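PDB 3K0Y: putative TOXIN related protein from Parabacteroides distasonis ATCC 8503, which is of unknown function but is a putative toxin-related protein, probably with an OB-type N-terminal domain and a C-terminal beta sandwich of the NigD-like kind. Local coordinates for residues A[187-190]-A[195-198]. Sequence-based numbering, arbitrary orientation.
Sequences VVNY and GKQA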
ATOM      1  N   VAL A 187      -3.008   4.011 -13.536  1.00 41.30           N
ATOM      2  CA  VAL A 187      -2.517   2.840 -14.231  1.00 41.52           C
ATOM      3  C   VAL A 187      -1.277   2.384 -13.428  1.00 42.32           C
ATOM      4  O   VAL A 187      -0.328   3.154 -13.224  1.00 41.49           O
ATOM      5  CB  VAL A 187      -2.182   3.170 -15.709  1.00 41.45           C
ATOM      6  CG1 VAL A 187      -1.483   2.014 -16.413  1.00 40.46           C
ATOM      7  CG2 VAL A 187      -3.495   3.556 -16.487  1.00 41.53           C
ATOM      8  N   VAL A 188      -1.301   1.139 -12.967  1.00 42.58           N
ATOM      9  CA  VAL A 188      -0.178   0.562 -12.311  1.00 41.95           C
ATOM     10  C   VAL A 188       0.295  -0.637 -13.127  1.00 42.75           C
ATOM     11  O   VAL A 188      -0.394  -1.658 -13.191  1.00 41.88           O
ATOM     12  CB  VAL A 188      -0.546   0.086 -10.889  1.00 42.80           C
ATOM     13  CG1 VAL A 188       0.672  -0.541 -10.222  1.00 41.44           C
ATOM     14  CG2 VAL A 188      -1.109   1.225 -10.057  1.00 39.34           C
ATOM     15  N   ASN A 189       1.499  -0.512 -13.683  1.00 41.49           N
ATOM     16  CA  ASN A 189       2.217  -1.562 -14.354  1.00 43.24           C
ATOM     17  C   ASN A 189       3.062  -2.387 -13.381  1.00 45.62           C
ATOM     18  O   ASN A 189       3.580  -1.859 -12.372  1.00 45.71           O
ATOM     19  CB  ASN A 189       3.109  -0.923 -15.427  1.00 43.21           C
ATOM     20  CG  ASN A 189       2.292  -0.274 -16.528  1.00 44.92           C
ATOM     21  OD1 ASN A 189       1.474  -0.934 -17.128  1.00 50.02           O
ATOM     22  ND2 ASN A 189       2.455   0.999 -16.744  1.00 43.48           N
ATOM     23  N   TYR A 190       3.151  -3.688 -13.641  1.00 47.41           N
ATOM     24  CA  TYR A 190       3.998  -4.606 -12.861  1.00 49.36           C
ATOM     25  C   TYR A 190       4.455  -5.696 -13.807  1.00 50.30           C
ATOM     26  O   TYR A 190       3.882  -5.838 -14.882  1.00 51.09           O
ATOM     27  CB  TYR A 190       3.232  -5.198 -11.667  1.00 49.89           C
ATOM     28  CG  TYR A 190       1.997  -5.955 -12.045  1.00 50.73           C
ATOM     29  CD1 TYR A 190       0.839  -5.293 -12.372  1.00 53.55           C
ATOM     30  CD2 TYR A 190       1.983  -7.344 -12.063  1.00 53.57           C
ATOM     31  CE1 TYR A 190      -0.289  -5.975 -12.742  1.00 54.76           C
ATOM     32  CE2 TYR A 190       0.860  -8.030 -12.431  1.00 55.74           C
ATOM     33  CZ  TYR A 190      -0.276  -7.340 -12.757  1.00 56.50           C
ATOM     34  OH  TYR A 190      -1.425  -8.017 -13.126  1.00 60.35           O
ATOM     35  N   GLY A 195       5.230 -11.513 -18.657  1.00 54.41           N
ATOM     36  CA  GLY A 195       5.536 -10.161 -19.126  1.00 53.28           C
ATOM     37  C   GLY A 195       4.890  -9.033 -18.338  1.00 53.01           C
ATOM     38  O   GLY A 195       4.291  -9.246 -17.278  1.00 51.88           O
ATOM     39  N   LYS A 196       5.003  -7.830 -18.898  1.00 52.88           N
ATOM     40  CA  LYS A 196       4.380  -6.627 -18.370  1.00 53.39           C
ATOM     41  C   LYS A 196       2.861  -6.691 -18.391  1.00 52.90           C
ATOM     42  O   LYS A 196       2.300  -6.995 -19.435  1.00 53.68           O
ATOM     43  CB  LYS A 196       4.824  -5.410 -19.179  1.00 53.54           C
ATOM     44  CG  LYS A 196       4.562  -4.054 -18.506  1.00 56.25           C
ATOM     45  CD  LYS A 196       4.772  -2.883 -19.484  1.00 59.08           C
ATOM     46  CE  LYS A 196       4.903  -1.518 -18.788  1.00 60.50           C
ATOM     47  NZ  LYS A 196       5.693  -0.525 -19.633  1.00 62.30           N
ATOM     48  N   GLN A 197       2.211  -6.377 -17.253  1.00 51.73           N
ATOM     49  CA  GLN A 197       0.756  -6.192 -17.164  1.00 51.23           C
ATOM     50  C   GLN A 197       0.457  -4.887 -16.481  1.00 50.34           C
ATOM     51  O   GLN A 197       1.339  -4.288 -15.884  1.00 50.43           O
ATOM     52  CB  GLN A 197       0.042  -7.253 -16.335  1.00 51.18           C
ATOM     53  CG  GLN A 197       0.763  -8.510 -16.096  1.00 53.80           C
ATOM     54  CD  GLN A 197       0.320  -9.607 -16.987  1.00 57.32           C
ATOM     55  OE1 GLN A 197       0.420 -10.803 -16.641  1.00 62.39           O
ATOM     56  NE2 GLN A 197      -0.168  -9.240 -18.139  1.00 58.02           N
ATOM     57  N   ALA A 198      -0.813  -4.525 -16.499  1.00 48.64           N
ATOM     58  CA  ALA A 198      -1.328  -3.246 -16.029  1.00 49.47           C
ATOM     59  C   ALA A 198      -2.622  -3.467 -15.242  1.00 50.30           C
ATOM     60  O   ALA A 198      -3.436  -4.335 -15.564  1.00 49.12           O
ATOM     61  CB  ALA A 198      -1.642  -2.316 -17.195  1.00 48.90           C
TER
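Tyr190 and Gln197 form the hydrogen-bonded pair of an antiparallel hairpin whose segments, 187-190 and 195-198, have axes that come within 4.7 Å at 160° between their directions: Tyr190 N gives its hydrogen to Gln197 O (2.9 Å), and Gln197 N returns one to Tyr190 O (3.0 Å). The second bond is the straighter, 173° at the hydrogen. One step along, Asn189 and Ala198 make the non-hydrogen-bonded pair, and their close backbones add weak CA-H...O contacts from Asn189 CA to Gln197 O (3.2 Å) and from Ala198 CA to Val188 O.

The two faces of the hairpin are furnished differently. On one, the Tyr190 ring lies obliquely across the aliphatic part of Gln197, with Tyr190 CZ 3.6 Å from Gln197 CB and both CE2 and the hydroxyl oxygen near the methylenes. CG of Tyr190 sits between its backbone N and carbonyl carbon (chi1 59°), which swings the ring over the neighbouring strand. The Gln197 chain is bent about its CB-CG bond, and its OE1 is hydrogen-bonded to OG1 of Thr192, at the end of strand 184-192. Tyr199 and Phe152 also touch the Tyr190 side chain, joining it to an aromatic group.

On the Asn189 face the packing is lighter. OD1 of Asn189 lies 3.4 Å from Ala198 CB, while the extended Lys196 chain runs obliquely past the amide, bringing CE to 3.7 Å from Asn189 CG.

Strand 184-192 also pairs with 149-155, whereas 195-203 is an outermost strand of this four-stranded sheet in the NigD-like C-terminal domain. The hairpin illustrates a general division of labour: main-chain bonds, largely indifferent to sequence, set the register, while side chains decide what each face can meet, here an aromatic group around buried Tyr190 and a polar surface at Asn189 and Lys196.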